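Local structure of putative secreted cellulose-binding protein (Streptomyces coelicolor, 4OY6) at residues D97-L102 against N148-V153; F113-T118 against Q136-G141; R10-W15 against W46-L51; V163-W168 against T176-S181. The protein probably uses a single copper ion to cleave cellulose oxidatively, as a bacterial lytic polysaccharide monooxygenase of family AA10. All blocks are in the same frame, centred on the assembly; numbering follows the deposited sequence.

Interaction 3 comes first along the chain, followed by interaction 1, whose two strands bracket those of interaction 2, and then interaction 4. Interactions 2 and 4 belong to one mixed sheet, where strands 110-118 and 161-170 are neighbours; the centres of the two contacts lie about 9 Å apart. Interaction 1 lies in the three-stranded antiparallel sheet packed against it, about 12 Å from interaction 4 centre to centre, so the three span this E-set beta sandwich. Interaction 3 joins a helix to a loop, its centre about 12 Å from that of interaction 4 and about 21 Å from that of interaction 2, across the chain's centre. Tyr177 of interaction 4 reaches the copper site.

Interaction 1 (D97-L102 against N148-V153); sequences DFTVKL and NYEIPV. With NA (sodium ion), chain L.
With CG1 trans to its own backbone N (chi1 177°), Val153 brings this methyl to 3.8 Å from CZ of Phe98, whose CG stands between backbone N and carbonyl carbon (chi1 62°). Val153 CB then sits over one ring face, 4.2 Å from the Phe98 centroid, a CH-pi contact offset toward the rim. Farther along the same face of the sheet, Val153 CG2 meets Val100 CG2 at 3.9 Å, and Ile151 CD1 touches both Val100 CG1 and Leu102 CD1, 3.7 Å from the latter. Leu102 CB approaches the edge of the Tyr149 ring. These residues face the second sheet, where Val164, Thr166 and Trp168 receive them. Six backbone hydrogen bonds, paired at Phe98-Val153, Val100-Ile151 and Leu102-Tyr149, join the antiparallel strands. On the other face Thr99 CG2 touches Glu150 CB at 3.7 Å, while Lys101, in one of two conformers, extends CE toward Asn148 OD1. That oxygen binds the modelled sodium ion, with a water and His103 as further ligands; at 1.9 Å the Asn148 OD1 distance is short for sodium, so the ion's identity is doubtful. The pairing is thus amphipathic: aliphatic and aromatic groups fill the sandwich core, and polar chains line the outer face.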
# COMPACT_ATOMS: atom_id res chain seq x y z
N ASP A 97 11.10 -11.19 9.13
CA ASP A 97 11.17 -11.62 7.75
C ASP A 97 9.74 -11.92 7.32
O ASP A 97 9.05 -12.71 7.96
CB ASP A 97 12.01 -12.90 7.58
CG ASP A 97 13.42 -12.76 8.07
OD1 ASP A 97 13.98 -11.65 8.04
OD2 ASP A 97 13.98 -13.79 8.46
N PHE A 98 9.30 -11.31 6.23
CA PHE A 98 7.93 -11.49 5.77
C PHE A 98 7.92 -11.37 4.26
O PHE A 98 8.81 -10.80 3.64
CB PHE A 98 6.97 -10.48 6.43
CG PHE A 98 7.27 -9.05 6.11
CD1 PHE A 98 8.23 -8.34 6.83
CD2 PHE A 98 6.60 -8.37 5.09
CE1 PHE A 98 8.53 -7.01 6.53
CE2 PHE A 98 6.89 -7.05 4.81
CZ PHE A 98 7.86 -6.37 5.52
N THR A 99 6.90 -11.97 3.66
CA THR A 99 6.74 -11.95 2.22
C THR A 99 5.70 -10.93 1.81
O THR A 99 4.59 -10.95 2.32
CB THR A 99 6.32 -13.33 1.70
OG1 THR A 99 7.32 -14.29 2.06
CG2 THR A 99 6.15 -13.34 0.19
N VAL A 100 6.07 -10.04 0.92
CA VAL A 100 5.11 -9.16 0.27
C VAL A 100 4.58 -9.89 -0.95
O VAL A 100 5.35 -10.25 -1.86
CB VAL A 100 5.75 -7.81 -0.11
CG1 VAL A 100 4.77 -6.97 -0.91
CG2 VAL A 100 6.21 -7.08 1.14
N LYS A 101 3.27 -10.14 -0.94
CA LYS A 101 2.61 -10.87 -2.01
C LYS A 101 1.67 -9.94 -2.74
O LYS A 101 0.79 -9.34 -2.16
CB LYS A 101 1.83 -12.08 -1.50
CG LYS A 101 1.18 -12.87 -2.63
CD LYS A 101 0.42 -14.06 -2.08
CE LYS A 101 -0.34 -14.78 -3.16
NZ LYS A 101 -0.97 -16.02 -2.63
N LEU A 102 1.90 -9.85 -4.04
CA LEU A 102 1.04 -9.12 -4.92
C LEU A 102 0.26 -10.04 -5.84
O LEU A 102 0.79 -11.03 -6.34
CB LEU A 102 1.80 -8.17 -5.81
CG LEU A 102 2.49 -7.03 -5.10
CD1 LEU A 102 3.94 -7.40 -4.83
CD2 LEU A 102 2.34 -5.75 -5.93
N ASN A 148 0.81 -13.84 -9.59
CA ASN A 148 1.25 -13.49 -8.26
C ASN A 148 2.76 -13.23 -8.28
O ASN A 148 3.49 -13.92 -8.98
CB ASN A 148 0.90 -14.61 -7.28
CG ASN A 148 -0.59 -14.86 -7.21
OD1 ASN A 148 -1.32 -14.12 -6.53
ND2 ASN A 148 -1.06 -15.86 -7.94
N TYR A 149 3.19 -12.26 -7.48
CA TYR A 149 4.61 -11.98 -7.26
C TYR A 149 4.86 -12.02 -5.76
O TYR A 149 4.07 -11.47 -4.98
CB TYR A 149 5.03 -10.60 -7.81
CG TYR A 149 4.50 -10.32 -9.20
CD1 TYR A 149 4.96 -11.02 -10.30
CD2 TYR A 149 3.51 -9.38 -9.41
CE1 TYR A 149 4.43 -10.79 -11.56
CE2 TYR A 149 3.00 -9.13 -10.66
CZ TYR A 149 3.44 -9.85 -11.74
OH TYR A 149 2.91 -9.63 -13.00
N GLU A 150 5.97 -12.62 -5.35
CA GLU A 150 6.37 -12.65 -3.96
C GLU A 150 7.76 -12.02 -3.79
O GLU A 150 8.70 -12.35 -4.54
CB GLU A 150 6.40 -14.08 -3.42
CG GLU A 150 5.03 -14.70 -3.34
CD GLU A 150 4.97 -16.01 -2.57
OE1 GLU A 150 6.01 -16.50 -2.10
OE2 GLU A 150 3.86 -16.54 -2.43
N ILE A 151 7.85 -11.10 -2.84
CA ILE A 151 9.11 -10.44 -2.50
C ILE A 151 9.46 -10.84 -1.07
O ILE A 151 8.76 -10.45 -0.13
CB ILE A 151 9.04 -8.91 -2.56
CG1 ILE A 151 8.52 -8.42 -3.91
CG2 ILE A 151 10.42 -8.33 -2.27
CD1 ILE A 151 7.49 -7.35 -3.81
N PRO A 152 10.52 -11.64 -0.89
CA PRO A 152 10.93 -12.04 0.46
C PRO A 152 11.71 -10.93 1.11
O PRO A 152 12.84 -10.65 0.71
CB PRO A 152 11.78 -13.28 0.23
CG PRO A 152 12.34 -13.08 -1.15
CD PRO A 152 11.39 -12.23 -1.93
N VAL A 153 11.10 -10.25 2.06
CA VAL A 153 11.70 -9.11 2.77
C VAL A 153 12.31 -9.58 4.08
O VAL A 153 11.73 -10.42 4.77
CB VAL A 153 10.62 -8.00 3.02
CG1 VAL A 153 11.20 -6.82 3.82
CG2 VAL A 153 10.08 -7.48 1.69
NA NA L . -3.24 -14.25 -6.27
O HOH W 1 -3.54 -13.80 -4.28

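Interaction 2 (F113-T118 against Q136-G141); sequences FLVYVT and QVARTG
Hydrogen bonds between Phe113-Val115 and Val137-Thr140 hold the antiparallel strands together. Val115 O accepts two of them, from Val137 N at 2.8 Å and Ala138 N at 3.1 Å, which marks a classic beta bulge and shifts the register by one residue. At the other end Thr140 grips Phe113 twice: its N reaches Phe113 O, and its OG1 takes the N-H of Phe113 at 2.9 Å (160° at the hydrogen). The same hydroxyl donates to Gly141 O. OG1 stands between backbone N and carbonyl carbon (chi1 75°), which turns it to the Phe113 backbone and to the edge of that ring. A valine at this position would probably leave Phe113 N without its acceptor and Gly141 O without this donor. Among apolar contacts, Val137 CG2 lies 3.7 Å from Val115 CG1. Leu114 lies alongside the extended Arg139 chain, with CD2 over one face of the guanidinium, which also makes a cation-pi contact with Tyr112. A water donates to Gln136 OE1 and also hydrogen-bonds to Tyr116 OH. The Thr140 hydroxyl therefore stands in for a backbone carbonyl at the end of the pairing, and the bulge's shared carbonyl satisfies two amides with one acceptor.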
# COMPACT_ATOMS: atom_id res chain seq x y z
N PHE A 113 10.57 -4.21 -8.07
CA PHE A 113 9.85 -3.71 -6.90
C PHE A 113 10.83 -2.98 -6.01
O PHE A 113 11.97 -3.38 -5.84
CB PHE A 113 9.23 -4.85 -6.09
CG PHE A 113 8.22 -5.66 -6.84
CD1 PHE A 113 6.91 -5.26 -6.91
CD2 PHE A 113 8.57 -6.85 -7.46
CE1 PHE A 113 5.96 -6.01 -7.59
CE2 PHE A 113 7.62 -7.61 -8.14
CZ PHE A 113 6.32 -7.18 -8.21
N LEU A 114 10.35 -1.89 -5.41
CA LEU A 114 11.03 -1.22 -4.30
C LEU A 114 10.15 -1.41 -3.08
O LEU A 114 8.94 -1.21 -3.14
CB LEU A 114 11.21 0.28 -4.56
CG LEU A 114 11.84 0.66 -5.88
CD1 LEU A 114 11.84 2.17 -6.03
CD2 LEU A 114 13.22 0.06 -6.07
N VAL A 115 10.76 -1.77 -1.95
CA VAL A 115 9.99 -1.91 -0.73
C VAL A 115 10.67 -1.07 0.35
O VAL A 115 11.87 -1.17 0.56
CB VAL A 115 9.91 -3.38 -0.25
CG1 VAL A 115 8.99 -3.48 0.96
CG2 VAL A 115 9.44 -4.30 -1.36
N TYR A 116 9.86 -0.24 0.99
CA TYR A 116 10.27 0.60 2.09
C TYR A 116 9.46 0.26 3.33
O TYR A 116 8.37 -0.29 3.25
CB TYR A 116 10.04 2.09 1.79
CG TYR A 116 10.71 2.60 0.55
CD1 TYR A 116 10.10 2.45 -0.70
CD2 TYR A 116 11.95 3.21 0.60
CE1 TYR A 116 10.70 2.92 -1.84
CE2 TYR A 116 12.57 3.69 -0.56
CZ TYR A 116 11.93 3.54 -1.77
OH TYR A 116 12.54 4.00 -2.90
N VAL A 117 9.99 0.63 4.49
CA VAL A 117 9.21 0.59 5.73
C VAL A 117 9.44 1.90 6.47
O VAL A 117 10.52 2.50 6.40
CB VAL A 117 9.57 -0.63 6.63
CG1 VAL A 117 8.72 -0.64 7.89
CG2 VAL A 117 9.39 -1.96 5.90
N THR A 118 8.43 2.36 7.19
CA THR A 118 8.60 3.55 8.03
C THR A 118 9.67 3.29 9.10
O THR A 118 9.78 2.19 9.65
CB THR A 118 7.28 3.99 8.67
OG1 THR A 118 6.69 2.88 9.35
CG2 THR A 118 6.33 4.51 7.61
N GLN A 136 14.57 2.13 2.96
CA GLN A 136 14.48 1.09 1.97
C GLN A 136 14.82 -0.23 2.64
O GLN A 136 15.83 -0.33 3.34
CB GLN A 136 15.39 1.38 0.77
CG GLN A 136 15.33 0.33 -0.33
CD GLN A 136 16.12 0.72 -1.56
OE1 GLN A 136 15.81 1.68 -2.23
NE2 GLN A 136 17.11 -0.05 -1.87
N VAL A 137 13.97 -1.24 2.43
CA VAL A 137 14.24 -2.58 2.91
C VAL A 137 14.52 -3.61 1.83
O VAL A 137 15.08 -4.66 2.13
CB VAL A 137 13.20 -3.07 3.90
CG1 VAL A 137 13.16 -2.16 5.13
CG2 VAL A 137 11.86 -3.20 3.23
N ALA A 138 14.14 -3.34 0.58
CA ALA A 138 14.48 -4.23 -0.53
C ALA A 138 14.34 -3.50 -1.84
O ALA A 138 13.51 -2.60 -1.97
CB ALA A 138 13.57 -5.46 -0.57
N ARG A 139 15.17 -3.89 -2.80
CA ARG A 139 14.92 -3.59 -4.20
C ARG A 139 15.13 -4.88 -4.96
O ARG A 139 16.08 -5.60 -4.65
CB ARG A 139 15.86 -2.51 -4.77
CG ARG A 139 15.57 -2.20 -6.24
CD ARG A 139 16.23 -0.93 -6.74
NE ARG A 139 15.82 -0.70 -8.13
CZ ARG A 139 15.66 0.49 -8.71
NH1 ARG A 139 15.89 1.62 -8.03
NH2 ARG A 139 15.26 0.55 -9.98
N THR A 140 14.27 -5.18 -5.93
CA THR A 140 14.40 -6.43 -6.65
C THR A 140 14.81 -6.17 -8.08
O THR A 140 14.78 -5.05 -8.56
CB THR A 140 13.07 -7.22 -6.70
OG1 THR A 140 12.15 -6.63 -7.63
CG2 THR A 140 12.39 -7.31 -5.35
N GLY A 141 15.18 -7.26 -8.75
CA GLY A 141 15.24 -7.26 -10.21
C GLY A 141 13.88 -7.55 -10.81
O GLY A 141 12.83 -7.45 -10.16
O HOH W 2 15.22 4.51 -2.41

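Interaction 3 (R10-W15 against W46-L51); sequences RNYGCW and WNWNGL
One face of the Trp48 indole receives the edge of Tyr12, and the opposite face is covered by Asn49 CB. Tyr12 CD1 comes to 3.6 Å from Trp48 CE3 in an edge-to-face pair, the planes 79° apart and the ring centroids 5.0 Å apart. The two side chains extend alongside each other, with Tyr12 CG trans to the backbone N (chi1 -176°) and Trp48 CG between backbone N and carbonyl carbon. Over the centre of one Trp15 face lies Trp48 CD1, 3.6 Å from Trp15 CD2; the two indoles are inclined by 39°, neither stacked nor perpendicular. At the Trp15 edge stands Trp46, rim to rim and nearly perpendicular, with Trp46 CE3 3.9 Å from Trp15 CD1. The four rings form an aromatic cluster in which Trp48 is wedged against Tyr12 and Trp15.

A water links the Asn11 side chain to the Trp48 backbone: it can donate to Asn11 OD1 (2.8 Å) and Trp48 O (3.0 Å), though it has more acceptors in reach than protons. Asn11 ND2 is engaged by Ala44 O, a bond that ties the amide to helix 43-46.

The loop bends through a type I turn, Asn47 to Gly50, between helix 43-46 and strand 52-54, while helix 10-18 presents Tyr12 and Trp15 to it. Trp46 continues the cluster outward to Trp38 and Phe22, Cys14 ties the helix to Cys34 by a disulfide, and strand 2-6 borders it, with Val5 on Tyr12 and Ser3 on Trp48.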
# COMPACT_ATOMS: atom_id res chain seq x y z
N ARG A 10 -3.85 -0.89 2.18
CA ARG A 10 -4.93 -0.21 2.90
C ARG A 10 -6.29 -0.46 2.26
O ARG A 10 -7.27 -0.81 2.92
CB ARG A 10 -4.66 1.29 3.03
CG ARG A 10 -3.58 1.60 4.06
CD ARG A 10 -3.37 3.08 4.30
NE ARG A 10 -2.46 3.24 5.41
CZ ARG A 10 -1.97 4.39 5.85
NH1 ARG A 10 -2.28 5.52 5.26
NH2 ARG A 10 -1.15 4.38 6.89
N ASN A 11 -6.37 -0.26 0.95
CA ASN A 11 -7.65 -0.39 0.27
C ASN A 11 -8.01 -1.84 0.02
O ASN A 11 -9.19 -2.21 0.13
CB ASN A 11 -7.76 0.49 -0.98
CG ASN A 11 -6.84 0.10 -2.11
OD1 ASN A 11 -5.71 -0.31 -1.91
ND2 ASN A 11 -7.32 0.30 -3.29
N TYR A 12 -7.04 -2.69 -0.32
CA TYR A 12 -7.37 -4.12 -0.44
C TYR A 12 -7.87 -4.67 0.89
O TYR A 12 -8.85 -5.44 0.91
CB TYR A 12 -6.18 -4.93 -0.96
CG TYR A 12 -6.52 -6.37 -1.18
CD1 TYR A 12 -7.18 -6.77 -2.33
CD2 TYR A 12 -6.22 -7.33 -0.22
CE1 TYR A 12 -7.52 -8.08 -2.53
CE2 TYR A 12 -6.59 -8.65 -0.39
CZ TYR A 12 -7.23 -9.01 -1.57
OH TYR A 12 -7.61 -10.32 -1.83
N GLY A 13 -7.23 -4.29 1.99
CA GLY A 13 -7.67 -4.74 3.30
C GLY A 13 -9.07 -4.26 3.65
O GLY A 13 -9.87 -5.05 4.14
N CYS A 14 -9.38 -3.00 3.38
CA CYS A 14 -10.73 -2.52 3.63
C CYS A 14 -11.75 -3.29 2.80
O CYS A 14 -12.87 -3.55 3.29
CB CYS A 14 -10.86 -1.03 3.38
SG CYS A 14 -9.96 0.05 4.53
N TRP A 15 -11.41 -3.62 1.57
CA TRP A 15 -12.29 -4.41 0.71
C TRP A 15 -12.43 -5.84 1.23
O TRP A 15 -13.55 -6.37 1.31
CB TRP A 15 -11.74 -4.39 -0.73
CG TRP A 15 -12.47 -5.30 -1.64
CD1 TRP A 15 -13.66 -5.06 -2.24
CD2 TRP A 15 -12.10 -6.63 -1.98
NE1 TRP A 15 -14.05 -6.15 -2.97
CE2 TRP A 15 -13.11 -7.13 -2.84
CE3 TRP A 15 -11.01 -7.45 -1.66
CZ2 TRP A 15 -13.07 -8.42 -3.36
CZ3 TRP A 15 -10.96 -8.73 -2.19
CH2 TRP A 15 -11.97 -9.20 -3.04
N TRP A 46 -13.81 -0.92 -4.10
CA TRP A 46 -14.30 -1.78 -5.20
C TRP A 46 -13.22 -1.89 -6.29
O TRP A 46 -12.96 -2.99 -6.78
CB TRP A 46 -15.61 -1.27 -5.82
CG TRP A 46 -16.74 -1.14 -4.87
CD1 TRP A 46 -17.51 -0.04 -4.68
CD2 TRP A 46 -17.27 -2.15 -3.98
NE1 TRP A 46 -18.50 -0.29 -3.75
CE2 TRP A 46 -18.36 -1.57 -3.29
CE3 TRP A 46 -16.95 -3.48 -3.71
CZ2 TRP A 46 -19.08 -2.27 -2.33
CZ3 TRP A 46 -17.66 -4.16 -2.74
CH2 TRP A 46 -18.71 -3.55 -2.06
N ASN A 47 -12.59 -0.76 -6.63
CA ASN A 47 -11.47 -0.76 -7.58
C ASN A 47 -10.17 -0.87 -6.76
O ASN A 47 -9.35 0.04 -6.70
CB ASN A 47 -11.52 0.48 -8.44
CG ASN A 47 -10.53 0.43 -9.58
OD1 ASN A 47 -9.71 -0.47 -9.65
ND2 ASN A 47 -10.61 1.41 -10.48
N TRP A 48 -9.99 -2.03 -6.16
CA TRP A 48 -8.84 -2.20 -5.30
C TRP A 48 -7.56 -2.34 -6.12
O TRP A 48 -6.47 -2.17 -5.57
CB TRP A 48 -8.96 -3.34 -4.32
CG TRP A 48 -9.30 -4.60 -4.92
CD1 TRP A 48 -10.55 -5.17 -4.94
CD2 TRP A 48 -8.40 -5.57 -5.51
NE1 TRP A 48 -10.49 -6.40 -5.55
CE2 TRP A 48 -9.18 -6.68 -5.88
CE3 TRP A 48 -6.99 -5.62 -5.73
CZ2 TRP A 48 -8.64 -7.79 -6.52
CZ3 TRP A 48 -6.46 -6.72 -6.33
CH2 TRP A 48 -7.28 -7.79 -6.73
N ASN A 49 -7.67 -2.65 -7.41
CA ASN A 49 -6.50 -2.88 -8.25
C ASN A 49 -6.04 -1.67 -9.07
O ASN A 49 -5.13 -1.80 -9.87
CB ASN A 49 -6.68 -4.14 -9.11
CG ASN A 49 -7.67 -4.01 -10.25
OD1 ASN A 49 -8.39 -3.03 -10.44
ND2 ASN A 49 -7.66 -5.04 -11.08
N GLY A 50 -6.67 -0.52 -8.86
CA GLY A 50 -6.47 0.64 -9.69
C GLY A 50 -5.59 1.76 -9.15
O GLY A 50 -5.72 2.90 -9.60
N LEU A 51 -4.68 1.45 -8.21
CA LEU A 51 -3.87 2.48 -7.57
C LEU A 51 -2.52 2.60 -8.27
O LEU A 51 -1.51 2.08 -7.81
CB LEU A 51 -3.74 2.19 -6.08
CG LEU A 51 -3.55 3.45 -5.20
CD1 LEU A 51 -3.66 3.07 -3.74
CD2 LEU A 51 -2.24 4.19 -5.48
O HOH W 3 -4.16 -1.10 -4.04

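Interaction 4 (V163-W168 against T176-S181); sequences VVYTIW and TYFLCS
Trp168 and Tyr177 run side by side and form an offset stack: the indole six-membered ring and the phenol ring are 4.2 Å apart between centroids, the planes 20° from parallel. Trp168 CE3 is 3.4 Å from Tyr177 CD1, and Trp168 CZ3 lies over the centre of the phenol. The indole gets there with CG trans to its backbone N (chi1 167°). Tyr177 meets His1, a copper ligand, edge-to-face, and its side chain comes within about 3 Å of the copper. An alanine here would probably strip the indole of its stacking partner and open a gap beside His1. On the other face Tyr165 crosses Phe178 obliquely, OH 3.4 Å from Phe178 CD2, and hydrogen-bonds to Leu69 O. Its CD1 touches Cys180 SG at 3.5 Å, an oblique sulfur-aromatic contact made by a sulfur of the Cys70-Cys180 disulfide. Ile167 CG2 presses tightly on Thr176 CG2 (3.4 Å). Six backbone hydrogen bonds join this hairpin, and a water donates to Leu179 O and Ser181 OG and bonds to Thr166 OG1; Ser181 OG also hydrogen-bonds to Pro7 O. The water thus satisfies polar core atoms, while the stacked rings carry apolar packing to the copper site.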
# COMPACT_ATOMS: atom_id res chain seq x y z
N VAL A 163 4.36 1.25 8.49
CA VAL A 163 3.78 1.12 7.15
C VAL A 163 4.86 0.59 6.24
O VAL A 163 6.00 1.09 6.24
CB VAL A 163 3.23 2.46 6.60
CG1 VAL A 163 2.45 2.23 5.31
CG2 VAL A 163 2.38 3.18 7.61
N VAL A 164 4.50 -0.44 5.46
CA VAL A 164 5.31 -0.94 4.36
C VAL A 164 4.82 -0.21 3.11
O VAL A 164 3.62 -0.09 2.88
CB VAL A 164 5.18 -2.45 4.20
CG1 VAL A 164 5.94 -2.95 2.99
CG2 VAL A 164 5.60 -3.19 5.45
N TYR A 165 5.76 0.30 2.32
CA TYR A 165 5.44 0.97 1.06
C TYR A 165 6.09 0.18 -0.06
O TYR A 165 7.31 0.13 -0.15
CB TYR A 165 5.92 2.40 1.07
CG TYR A 165 5.35 3.31 0.00
CD1 TYR A 165 3.98 3.42 -0.20
CD2 TYR A 165 6.16 4.18 -0.75
CE1 TYR A 165 3.44 4.34 -1.10
CE2 TYR A 165 5.64 5.09 -1.63
CZ TYR A 165 4.27 5.17 -1.80
OH TYR A 165 3.78 6.13 -2.65
N THR A 166 5.26 -0.43 -0.89
CA THR A 166 5.70 -1.24 -1.99
C THR A 166 5.41 -0.52 -3.29
O THR A 166 4.28 -0.09 -3.54
CB THR A 166 4.98 -2.61 -2.00
OG1 THR A 166 5.26 -3.32 -0.80
CG2 THR A 166 5.40 -3.44 -3.19
N ILE A 167 6.45 -0.36 -4.10
CA ILE A 167 6.35 0.27 -5.41
C ILE A 167 6.60 -0.80 -6.46
O ILE A 167 7.67 -1.39 -6.50
CB ILE A 167 7.33 1.45 -5.55
CG1 ILE A 167 7.11 2.47 -4.42
CG2 ILE A 167 7.17 2.10 -6.92
CD1 ILE A 167 8.00 3.68 -4.45
N TRP A 168 5.60 -1.03 -7.30
CA TRP A 168 5.63 -2.02 -8.37
C TRP A 168 5.74 -1.29 -9.69
O TRP A 168 4.80 -0.61 -10.09
CB TRP A 168 4.37 -2.88 -8.33
CG TRP A 168 4.08 -3.75 -9.51
CD1 TRP A 168 4.96 -4.26 -10.44
CD2 TRP A 168 2.79 -4.23 -9.87
NE1 TRP A 168 4.26 -5.01 -11.36
CE2 TRP A 168 2.93 -5.02 -11.03
CE3 TRP A 168 1.51 -4.05 -9.33
CZ2 TRP A 168 1.84 -5.61 -11.66
CZ3 TRP A 168 0.44 -4.65 -9.93
CH2 TRP A 168 0.60 -5.41 -11.10
N THR A 176 3.15 2.39 -12.69
CA THR A 176 3.69 2.13 -11.37
C THR A 176 2.55 2.13 -10.36
O THR A 176 1.68 3.00 -10.39
CB THR A 176 4.68 3.24 -10.96
OG1 THR A 176 5.53 3.58 -12.06
CG2 THR A 176 5.50 2.81 -9.74
N TYR A 177 2.56 1.14 -9.46
CA TYR A 177 1.58 1.00 -8.39
C TYR A 177 2.24 1.31 -7.06
O TYR A 177 3.38 0.92 -6.84
CB TYR A 177 1.00 -0.42 -8.38
CG TYR A 177 0.34 -0.82 -9.68
CD1 TYR A 177 1.08 -1.07 -10.83
CD2 TYR A 177 -1.04 -0.94 -9.77
CE1 TYR A 177 0.47 -1.44 -12.01
CE2 TYR A 177 -1.67 -1.29 -10.97
CZ TYR A 177 -0.90 -1.52 -12.09
OH TYR A 177 -1.52 -1.85 -13.28
N PHE A 178 1.51 2.00 -6.19
CA PHE A 178 2.05 2.54 -4.93
C PHE A 178 1.19 2.02 -3.78
O PHE A 178 0.06 2.47 -3.60
CB PHE A 178 2.04 4.07 -4.93
CG PHE A 178 2.85 4.67 -6.05
CD1 PHE A 178 2.29 4.93 -7.29
CD2 PHE A 178 4.18 4.98 -5.86
CE1 PHE A 178 3.07 5.47 -8.31
CE2 PHE A 178 4.96 5.51 -6.88
CZ PHE A 178 4.39 5.76 -8.10
N LEU A 179 1.71 1.04 -3.06
CA LEU A 179 0.88 0.26 -2.12
C LEU A 179 1.38 0.41 -0.67
O LEU A 179 2.45 -0.11 -0.30
CB LEU A 179 0.89 -1.21 -2.48
CG LEU A 179 0.34 -1.68 -3.82
CD1 LEU A 179 -0.84 -0.92 -4.39
CD2 LEU A 179 1.40 -1.86 -4.85
N CYS A 180 0.58 1.08 0.15
CA CYS A 180 0.81 1.15 1.60
C CYS A 180 0.15 -0.03 2.28
O CYS A 180 -1.06 -0.24 2.09
CB CYS A 180 0.20 2.40 2.21
SG CYS A 180 1.12 3.88 1.82
N SER A 181 0.90 -0.75 3.12
CA SER A 181 0.35 -1.81 3.98
C SER A 181 0.72 -1.54 5.42
O SER A 181 1.91 -1.45 5.75
CB SER A 181 0.94 -3.16 3.60
OG SER A 181 0.64 -3.52 2.26
O HOH W 4 2.92 -2.73 0.74